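Local coordinates for type IV pilus assembly protein PilF (Thermus thermophilus HB8, PDB 5OIU) that acts as an AAA+ motor ATPase that binds ATP and powers the assembly of type IVa pili, at residues L299-E303 / A304-G308; L124-A127 / P128-E132; G377-T380 / L381-L385. All blocks are in the same frame, centred on the assembly; numbering follows the deposited sequence.

Interaction 1 (L299-E303 / A304-G308); sequences LGLSE and AEIQG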
ATOM      1  N   LEU C 299      12.342 -14.212 -28.724  1.00 53.29           N
ATOM      2  CA  LEU C 299      11.659 -15.142 -27.837  1.00 50.95           C
ATOM      3  C   LEU C 299      12.630 -15.838 -26.887  1.00 57.35           C
ATOM      4  O   LEU C 299      12.276 -16.848 -26.269  1.00 49.04           O
ATOM      5  CB  LEU C 299      10.858 -16.161 -28.651  1.00 49.50           C
ATOM      6  CG  LEU C 299       9.642 -15.544 -29.357  1.00 49.24           C
ATOM      7  CD1 LEU C 299       9.165 -16.373 -30.542  1.00 42.92           C
ATOM      8  CD2 LEU C 299       8.509 -15.327 -28.367  1.00 47.98           C
ATOM      9  N   GLY C 300      13.851 -15.321 -26.768  1.00 62.22           N
ATOM     10  CA  GLY C 300      14.773 -15.812 -25.767  1.00 56.89           C
ATOM     11  C   GLY C 300      15.384 -17.152 -26.070  1.00 60.14           C
ATOM     12  O   GLY C 300      15.804 -17.853 -25.142  1.00 64.83           O
ATOM     13  N   LEU C 301      15.448 -17.532 -27.344  1.00 60.42           N
ATOM     14  CA  LEU C 301      16.062 -18.785 -27.762  1.00 60.76           C
ATOM     15  C   LEU C 301      17.554 -18.588 -28.032  1.00 67.18           C
ATOM     16  O   LEU C 301      17.968 -17.584 -28.624  1.00 67.83           O
ATOM     17  CB  LEU C 301      15.359 -19.315 -29.008  1.00 58.50           C
ATOM     18  CG  LEU C 301      15.491 -20.804 -29.283  1.00 60.90           C
ATOM     19  CD1 LEU C 301      14.856 -21.560 -28.153  1.00 59.82           C
ATOM     20  CD2 LEU C 301      14.838 -21.154 -30.599  1.00 57.61           C
ATOM     21  N   SER C 302      18.359 -19.552 -27.584  1.00 67.27           N
ATOM     22  CA  SER C 302      19.806 -19.475 -27.757  1.00 68.68           C
ATOM     23  C   SER C 302      20.178 -19.613 -29.224  1.00 68.58           C
ATOM     24  O   SER C 302      19.494 -20.291 -29.997  1.00 71.83           O
ATOM     25  CB  SER C 302      20.499 -20.579 -26.967  1.00 69.67           C
ATOM     26  OG  SER C 302      20.318 -21.827 -27.621  1.00 73.37           O
ATOM     27  N   GLU C 303      21.289 -18.979 -29.607  1.00 62.64           N
ATOM     28  CA  GLU C 303      21.649 -18.989 -31.022  1.00 68.19           C
ATOM     29  C   GLU C 303      22.037 -20.382 -31.487  1.00 69.35           C
ATOM     30  O   GLU C 303      21.841 -20.720 -32.662  1.00 70.19           O
ATOM     31  CB  GLU C 303      22.778 -17.999 -31.309  1.00 64.17           C
ATOM     32  CG  GLU C 303      22.674 -17.390 -32.697  1.00 62.79           C
ATOM     33  CD  GLU C 303      21.836 -16.121 -32.709  1.00 72.26           C
ATOM     34  OE1 GLU C 303      21.418 -15.645 -31.626  1.00 69.94           O
ATOM     35  OE2 GLU C 303      21.565 -15.608 -33.813  1.00 82.63           O
ATOM     36  N   ALA C 304      22.577 -21.200 -30.581  1.00 69.64           N
ATOM     37  CA  ALA C 304      22.742 -22.621 -30.868  1.00 71.73           C
ATOM     38  C   ALA C 304      21.397 -23.262 -31.185  1.00 74.88           C
ATOM     39  O   ALA C 304      21.237 -23.921 -32.221  1.00 76.29           O
ATOM     40  CB  ALA C 304      23.415 -23.322 -29.685  1.00 68.59           C
ATOM     41  N   GLU C 305      20.404 -23.048 -30.311  1.00 73.73           N
ATOM     42  CA  GLU C 305      19.070 -23.595 -30.550  1.00 72.73           C
ATOM     43  C   GLU C 305      18.503 -23.132 -31.888  1.00 68.85           C
ATOM     44  O   GLU C 305      17.860 -23.913 -32.602  1.00 70.11           O
ATOM     45  CB  GLU C 305      18.130 -23.200 -29.412  1.00 70.54           C
ATOM     46  CG  GLU C 305      17.844 -24.312 -28.410  1.00 73.93           C
ATOM     47  CD  GLU C 305      17.558 -23.770 -27.010  1.00 80.77           C
ATOM     48  OE1 GLU C 305      17.241 -24.581 -26.105  1.00 77.02           O
ATOM     49  OE2 GLU C 305      17.659 -22.531 -26.815  1.00 72.01           O
ATOM     50  N   ILE C 306      18.734 -21.870 -32.252  1.00 68.60           N
ATOM     51  CA  ILE C 306      18.147 -21.341 -33.482  1.00 71.84           C
ATOM     52  C   ILE C 306      18.623 -22.141 -34.691  1.00 68.38           C
ATOM     53  O   ILE C 306      17.846 -22.400 -35.619  1.00 64.15           O
ATOM     54  CB  ILE C 306      18.460 -19.837 -33.630  1.00 66.98           C
ATOM     55  CG1 ILE C 306      17.674 -19.029 -32.597  1.00 64.71           C
ATOM     56  CG2 ILE C 306      18.130 -19.341 -35.038  1.00 49.48           C
ATOM     57  CD1 ILE C 306      18.079 -17.578 -32.522  1.00 62.22           C
ATOM     58  N   GLN C 307      19.891 -22.577 -34.679  1.00 70.29           N
ATOM     59  CA  GLN C 307      20.494 -23.194 -35.860  1.00 75.53           C
ATOM     60  C   GLN C 307      19.588 -24.272 -36.452  1.00 79.49           C
ATOM     61  O   GLN C 307      19.325 -24.290 -37.661  1.00 78.87           O
ATOM     62  CB  GLN C 307      21.870 -23.775 -35.515  1.00 75.31           C
ATOM     63  CG  GLN C 307      22.972 -23.508 -36.573  1.00 80.78           C
ATOM     64  CD  GLN C 307      23.181 -24.656 -37.588  1.00 89.41           C
ATOM     65  OE1 GLN C 307      23.224 -25.840 -37.222  1.00 92.90           O
ATOM     66  NE2 GLN C 307      23.329 -24.298 -38.866  1.00 79.25           N
ATOM     67  N   GLY C 308      19.062 -25.153 -35.616  1.00 73.57           N
ATOM     68  CA  GLY C 308      18.262 -26.217 -36.180  1.00 74.54           C
ATOM     69  C   GLY C 308      16.796 -25.879 -36.304  1.00 73.59           C
ATOM     70  O   GLY C 308      16.088 -26.464 -37.134  1.00 70.05           O
TER
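The carboxylate of Glu-305 is met by Ser-302 from two directions. The backbone N of Ser-302 donates to OE2 of Glu-305 at 3.2 Å, nearly along the axis of that carboxylate bond. The hydroxyl OG of Ser-302 instead reaches OE2 of Glu-305 from above the carboxylate plane, 53° out of it, at 2.9 Å. CD1 of Leu-301 lies against the same oxygen. This is a capping box at the start of helix 303-308, with Ser-302 as N-cap: in return, Glu-305 N donates to Ser-302 OG over 3.0 Å, at an N-H...O angle of 158°. The serine hydroxyl thus both gives and accepts, and OE2 is gripped by two donors. With chi1 at 74°, OG sits between the backbone N and the carbonyl carbon, turned toward the first turn of the helix. Ser-302 O takes the N-H of Ile-306, also at 2.9 Å.

Just upstream, Gly-300 has the positive phi of the C-prime residue in a Schellman motif that ends helix 293-298, so one short connection serves to close one helix and open the next. Glu-303 bends away from the box, and its OE2 forms a salt bridge with Arg-297 NE. Ile-306 is buried, packing also on Pro-293 and Leu-296. The residues flanking the box form a hydrophobic staple, in which CD2 of Leu-301 touches CG1 of Ile-306 at 4.1 Å.

Interaction 2 (L124-A127 / P128-E132); sequences LGFA and PGVFE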
ATOM      1  N   LEU C 124      -0.320 -35.759 -19.882  1.00 39.01           N
ATOM      2  CA  LEU C 124      -0.873 -34.423 -19.716  1.00 42.11           C
ATOM      3  C   LEU C 124      -0.181 -33.391 -20.580  1.00 41.87           C
ATOM      4  O   LEU C 124      -0.559 -32.219 -20.516  1.00 43.65           O
ATOM      5  CB  LEU C 124      -0.783 -33.971 -18.260  1.00 42.38           C
ATOM      6  CG  LEU C 124      -1.896 -34.443 -17.342  1.00 39.15           C
ATOM      7  CD1 LEU C 124      -1.561 -34.027 -15.912  1.00 43.44           C
ATOM      8  CD2 LEU C 124      -3.195 -33.859 -17.792  1.00 30.32           C
ATOM      9  N   GLY C 125       0.846 -33.785 -21.334  1.00 40.62           N
ATOM     10  CA  GLY C 125       1.558 -32.890 -22.222  1.00 37.68           C
ATOM     11  C   GLY C 125       2.742 -32.144 -21.633  1.00 46.68           C
ATOM     12  O   GLY C 125       3.208 -31.185 -22.257  1.00 45.35           O
ATOM     13  N   PHE C 126       3.259 -32.549 -20.466  1.00 44.15           N
ATOM     14  CA  PHE C 126       4.320 -31.793 -19.809  1.00 39.03           C
ATOM     15  C   PHE C 126       5.640 -31.935 -20.547  1.00 42.69           C
ATOM     16  O   PHE C 126       5.972 -33.012 -21.051  1.00 46.43           O
ATOM     17  CB  PHE C 126       4.503 -32.263 -18.368  1.00 34.94           C
ATOM     18  CG  PHE C 126       3.557 -31.637 -17.419  1.00 35.58           C
ATOM     19  CD1 PHE C 126       3.803 -30.380 -16.905  1.00 40.26           C
ATOM     20  CD2 PHE C 126       2.402 -32.288 -17.055  1.00 38.71           C
ATOM     21  CE1 PHE C 126       2.918 -29.788 -16.032  1.00 39.87           C
ATOM     22  CE2 PHE C 126       1.509 -31.707 -16.178  1.00 41.66           C
ATOM     23  CZ  PHE C 126       1.764 -30.460 -15.661  1.00 41.08           C
ATOM     24  N   ALA C 127       6.409 -30.846 -20.598  1.00 43.37           N
ATOM     25  CA  ALA C 127       7.759 -30.937 -21.131  1.00 45.36           C
ATOM     26  C   ALA C 127       8.584 -31.840 -20.222  1.00 46.50           C
ATOM     27  O   ALA C 127       8.317 -31.914 -19.021  1.00 52.13           O
ATOM     28  CB  ALA C 127       8.400 -29.561 -21.230  1.00 41.92           C
ATOM     29  N   PRO C 128       9.570 -32.564 -20.768  1.00 51.21           N
ATOM     30  CA  PRO C 128      10.235 -33.604 -19.960  1.00 51.13           C
ATOM     31  C   PRO C 128      10.762 -33.110 -18.628  1.00 50.88           C
ATOM     32  O   PRO C 128      10.455 -33.717 -17.592  1.00 54.79           O
ATOM     33  CB  PRO C 128      11.353 -34.089 -20.888  1.00 51.90           C
ATOM     34  CG  PRO C 128      10.793 -33.918 -22.216  1.00 51.84           C
ATOM     35  CD  PRO C 128      10.003 -32.629 -22.171  1.00 53.81           C
ATOM     36  N   GLY C 129      11.513 -32.009 -18.610  1.00 47.31           N
ATOM     37  CA  GLY C 129      12.098 -31.563 -17.357  1.00 47.02           C
ATOM     38  C   GLY C 129      11.063 -31.054 -16.376  1.00 48.92           C
ATOM     39  O   GLY C 129      11.118 -31.364 -15.178  1.00 49.64           O
ATOM     40  N   VAL C 130      10.104 -30.268 -16.868  1.00 48.68           N
ATOM     41  CA  VAL C 130       9.067 -29.720 -16.003  1.00 48.21           C
ATOM     42  C   VAL C 130       8.241 -30.835 -15.386  1.00 42.39           C
ATOM     43  O   VAL C 130       7.802 -30.730 -14.235  1.00 42.88           O
ATOM     44  CB  VAL C 130       8.205 -28.738 -16.820  1.00 43.99           C
ATOM     45  CG1 VAL C 130       7.188 -28.022 -15.929  1.00 42.05           C
ATOM     46  CG2 VAL C 130       9.120 -27.757 -17.534  1.00 43.58           C
ATOM     47  N   PHE C 131       8.049 -31.931 -16.122  1.00 40.37           N
ATOM     48  CA  PHE C 131       7.253 -33.047 -15.617  1.00 45.64           C
ATOM     49  C   PHE C 131       7.857 -33.677 -14.372  1.00 44.29           C
ATOM     50  O   PHE C 131       7.122 -34.216 -13.546  1.00 42.60           O
ATOM     51  CB  PHE C 131       7.095 -34.114 -16.692  1.00 45.73           C
ATOM     52  CG  PHE C 131       6.415 -35.358 -16.207  1.00 49.41           C
ATOM     53  CD1 PHE C 131       5.039 -35.386 -16.023  1.00 45.20           C
ATOM     54  CD2 PHE C 131       7.150 -36.506 -15.929  1.00 51.50           C
ATOM     55  CE1 PHE C 131       4.408 -36.548 -15.576  1.00 50.53           C
ATOM     56  CE2 PHE C 131       6.522 -37.668 -15.484  1.00 42.94           C
ATOM     57  CZ  PHE C 131       5.157 -37.687 -15.310  1.00 48.59           C
ATOM     58  N   GLU C 132       9.181 -33.638 -14.226  1.00 45.94           N
ATOM     59  CA  GLU C 132       9.811 -34.232 -13.053  1.00 50.29           C
ATOM     60  C   GLU C 132       9.640 -33.349 -11.825  1.00 49.35           C
ATOM     61  O   GLU C 132       9.463 -33.851 -10.711  1.00 52.41           O
ATOM     62  CB  GLU C 132      11.293 -34.493 -13.322  1.00 52.06           C
ATOM     63  CG  GLU C 132      11.553 -35.400 -14.512  1.00 57.61           C
ATOM     64  CD  GLU C 132      10.931 -36.788 -14.360  1.00 65.23           C
ATOM     65  OE1 GLU C 132      10.678 -37.219 -13.212  1.00 64.33           O
ATOM     66  OE2 GLU C 132      10.706 -37.456 -15.399  1.00 66.62           O
TER
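The carbonyl oxygen of Ala-127 accepts the N-H of Phe-131 (2.9 Å, N-H...O angle 151°), an i to i+4 link from the incoming loop into helix 128-138. Apolar side chains gather round this link. CB of Phe-126 approaches the edge of the Phe-131 ring, near its plane, and stands 3.6 Å from CB of Phe-131. The two phenylalanine side chains cross at about a right angle, with CD2 of Phe-126 and CD1 of Phe-131 4.2 Å apart. With CG anti to the backbone N (chi1 174°), the Phe-131 ring leads off past Phe-126, keeping only its CD1 edge close. CG1 of Val-130 reaches CD1 of Phe-126 obliquely at 4.2 Å. On the methyl of Ala-127 converge CD of Pro-128 (3.6 Å from Ala-127 CB) and CG2 of Val-130. Asp-369 and Tyr-372 of helix 366-374 also pack on Ala-127, while the Phe-126 ring stacks with those of His-332 and Phe-134. The side chain of Phe-126 is about 8 Å from bound ATP. The five-residue spacing of Phe-126 and Phe-131 is consistent with a hydrophobic staple, here where the chain enters the helix beside the nucleotide site of a P-loop NTPase.

Interaction 3 (G377-T380 / L381-L385); sequences GITT and LEEVL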
ATOM      1  N   GLY C 377       6.350 -29.220 -33.575  1.00 43.23           N
ATOM      2  CA  GLY C 377       5.201 -29.432 -34.420  1.00 41.78           C
ATOM      3  C   GLY C 377       3.900 -29.744 -33.716  1.00 40.92           C
ATOM      4  O   GLY C 377       2.916 -30.061 -34.391  1.00 43.99           O
ATOM      5  N   ILE C 378       3.847 -29.667 -32.389  1.00 41.89           N
ATOM      6  CA  ILE C 378       2.576 -29.903 -31.702  1.00 41.45           C
ATOM      7  C   ILE C 378       1.576 -28.793 -32.020  1.00 44.57           C
ATOM      8  O   ILE C 378       0.376 -29.042 -32.197  1.00 41.38           O
ATOM      9  CB  ILE C 378       2.820 -30.032 -30.193  1.00 38.64           C
ATOM     10  CG1 ILE C 378       3.694 -31.248 -29.933  1.00 40.49           C
ATOM     11  CG2 ILE C 378       1.524 -30.143 -29.451  1.00 40.20           C
ATOM     12  CD1 ILE C 378       4.475 -31.172 -28.668  1.00 36.56           C
ATOM     13  N   THR C 379       2.052 -27.556 -32.103  1.00 44.26           N
ATOM     14  CA  THR C 379       1.188 -26.413 -32.339  1.00 43.05           C
ATOM     15  C   THR C 379       1.912 -25.403 -33.226  1.00 46.23           C
ATOM     16  O   THR C 379       3.117 -25.516 -33.505  1.00 43.79           O
ATOM     17  CB  THR C 379       0.752 -25.772 -31.011  1.00 41.76           C
ATOM     18  OG1 THR C 379      -0.183 -24.732 -31.267  1.00 37.14           O
ATOM     19  CG2 THR C 379       1.957 -25.197 -30.245  1.00 39.42           C
ATOM     20  N   THR C 380       1.152 -24.422 -33.697  1.00 46.60           N
ATOM     21  CA  THR C 380       1.757 -23.304 -34.393  1.00 44.58           C
ATOM     22  C   THR C 380       2.296 -22.306 -33.386  1.00 38.72           C
ATOM     23  O   THR C 380       1.893 -22.279 -32.221  1.00 44.86           O
ATOM     24  CB  THR C 380       0.740 -22.605 -35.279  1.00 45.18           C
ATOM     25  OG1 THR C 380      -0.216 -21.941 -34.441  1.00 42.43           O
ATOM     26  CG2 THR C 380       0.047 -23.609 -36.175  1.00 37.86           C
ATOM     27  N   LEU C 381       3.220 -21.473 -33.846  1.00 38.25           N
ATOM     28  CA  LEU C 381       3.668 -20.373 -33.002  1.00 40.86           C
ATOM     29  C   LEU C 381       2.547 -19.369 -32.769  1.00 40.30           C
ATOM     30  O   LEU C 381       2.466 -18.780 -31.685  1.00 38.43           O
ATOM     31  CB  LEU C 381       4.877 -19.692 -33.623  1.00 38.53           C
ATOM     32  CG  LEU C 381       5.365 -18.477 -32.851  1.00 42.43           C
ATOM     33  CD1 LEU C 381       6.170 -18.938 -31.641  1.00 39.18           C
ATOM     34  CD2 LEU C 381       6.178 -17.547 -33.752  1.00 36.29           C
ATOM     35  N   GLU C 382       1.661 -19.182 -33.754  1.00 38.58           N
ATOM     36  CA  GLU C 382       0.566 -18.226 -33.586  1.00 40.10           C
ATOM     37  C   GLU C 382      -0.329 -18.626 -32.423  1.00 39.47           C
ATOM     38  O   GLU C 382      -0.694 -17.786 -31.591  1.00 36.40           O
ATOM     39  CB  GLU C 382      -0.249 -18.098 -34.874  1.00 38.01           C
ATOM     40  CG  GLU C 382       0.442 -17.259 -35.968  1.00 52.38           C
ATOM     41  CD  GLU C 382       1.614 -17.995 -36.644  1.00 55.57           C
ATOM     42  OE1 GLU C 382       1.527 -19.230 -36.807  1.00 54.89           O
ATOM     43  OE2 GLU C 382       2.616 -17.340 -37.022  1.00 57.33           O
ATOM     44  N   GLU C 383      -0.692 -19.912 -32.348  1.00 38.14           N
ATOM     45  CA  GLU C 383      -1.452 -20.409 -31.207  1.00 38.48           C
ATOM     46  C   GLU C 383      -0.760 -20.060 -29.902  1.00 36.08           C
ATOM     47  O   GLU C 383      -1.392 -19.562 -28.964  1.00 35.55           O
ATOM     48  CB  GLU C 383      -1.643 -21.919 -31.319  1.00 38.50           C
ATOM     49  CG  GLU C 383      -2.855 -22.305 -32.112  1.00 38.50           C
ATOM     50  CD  GLU C 383      -4.131 -21.822 -31.460  1.00 40.92           C
ATOM     51  OE1 GLU C 383      -4.364 -22.208 -30.302  1.00 41.45           O
ATOM     52  OE2 GLU C 383      -4.896 -21.057 -32.095  1.00 42.48           O
ATOM     53  N   VAL C 384       0.553 -20.282 -29.839  1.00 33.53           N
ATOM     54  CA  VAL C 384       1.305 -19.963 -28.627  1.00 33.90           C
ATOM     55  C   VAL C 384       1.200 -18.474 -28.310  1.00 37.38           C
ATOM     56  O   VAL C 384       0.789 -18.081 -27.210  1.00 41.69           O
ATOM     57  CB  VAL C 384       2.769 -20.408 -28.777  1.00 41.00           C
ATOM     58  CG1 VAL C 384       3.612 -19.817 -27.665  1.00 38.22           C
ATOM     59  CG2 VAL C 384       2.852 -21.941 -28.793  1.00 40.13           C
ATOM     60  N   LEU C 385       1.588 -17.625 -29.269  1.00 35.95           N
ATOM     61  CA  LEU C 385       1.513 -16.180 -29.065  1.00 36.49           C
ATOM     62  C   LEU C 385       0.112 -15.740 -28.674  1.00 37.42           C
ATOM     63  O   LEU C 385      -0.051 -14.833 -27.853  1.00 38.03           O
ATOM     64  CB  LEU C 385       1.951 -15.444 -30.320  1.00 30.81           C
ATOM     65  CG  LEU C 385       3.333 -15.827 -30.797  1.00 31.59           C
ATOM     66  CD1 LEU C 385       3.681 -15.032 -32.052  1.00 37.04           C
ATOM     67  CD2 LEU C 385       4.339 -15.567 -29.693  1.00 31.98           C
TER
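Thr-380 and Glu-383 supply the main hydrogen bond of this turn. Thr-380 is the N-cap of helix 381-387, and its hydroxyl OG1 accepts the backbone N-H of Glu-383 at 3.0 Å and nearly straight, with an N-H...O angle of 170°. A chi1 of 69° tucks OG1 between the backbone N and the carbonyl carbon, where it faces the first turn. The same hydroxyl is also hydrogen-bonded to the phenol of Tyr-325. A weak backbone bond, 3.4 Å from Val-384 N to Thr-380 O, follows on the next residue. The hydroxyl of Thr-379 bonds instead to the carbonyl of Arg-279 on strand 269-281.

Ionic contacts take over where the capping ends. The Glu-383 chain starts toward the loop but bends at chi2 (-63°), carrying the carboxylate away to salt bridges with Arg-279 through OE2 and Arg-387 through OE1. The side-chain half of a capping box is therefore not formed here.

Van der Waals packing fills the rest. CB of Glu-383 rests 3.2 Å from OG1 of Thr-379, the two side chains crossing at about a right angle. The methyl CG2 of Thr-379 meets CG2 of Val-384 at 3.7 Å, linking the residues on either side of the cap in the manner of a hydrophobic staple. OE1 of Glu-382 approaches CB of Thr-380 to 3.8 Å, and Glu-382 also packs on Ala-267 of a neighbouring subunit.

Both threonine hydroxyls and the carboxylate of Glu-383 have partners in this buried turn, and the two bonds to Arg-279, from Thr-379 and Glu-383, join the helix start to strand 269-281. The two arginines would be expected to favour the charged form of Glu-383.

Overall arrangement
Followed from the N terminus, interaction 2 comes first, then interaction 1, then interaction 3. They lie in series, none nesting within or crossing another, and each closes only a short turn where a loop enters a helix: 128-138, 303-308 and 381-387 respectively. Helix 366-374 brings them together in space. Ala-127 and Pro-128 pack on it from interaction 2, Leu-299 from interaction 1 and Leu-381 from interaction 3. Interactions 1 and 3 touch directly, CD1 of Leu-299 standing 4.1 Å from CD1 of Leu-381, although their centres are about 17 Å apart. Interaction 2 remains about 7 Å from interaction 3 at the nearest atoms, and comes closer to the bound ATP.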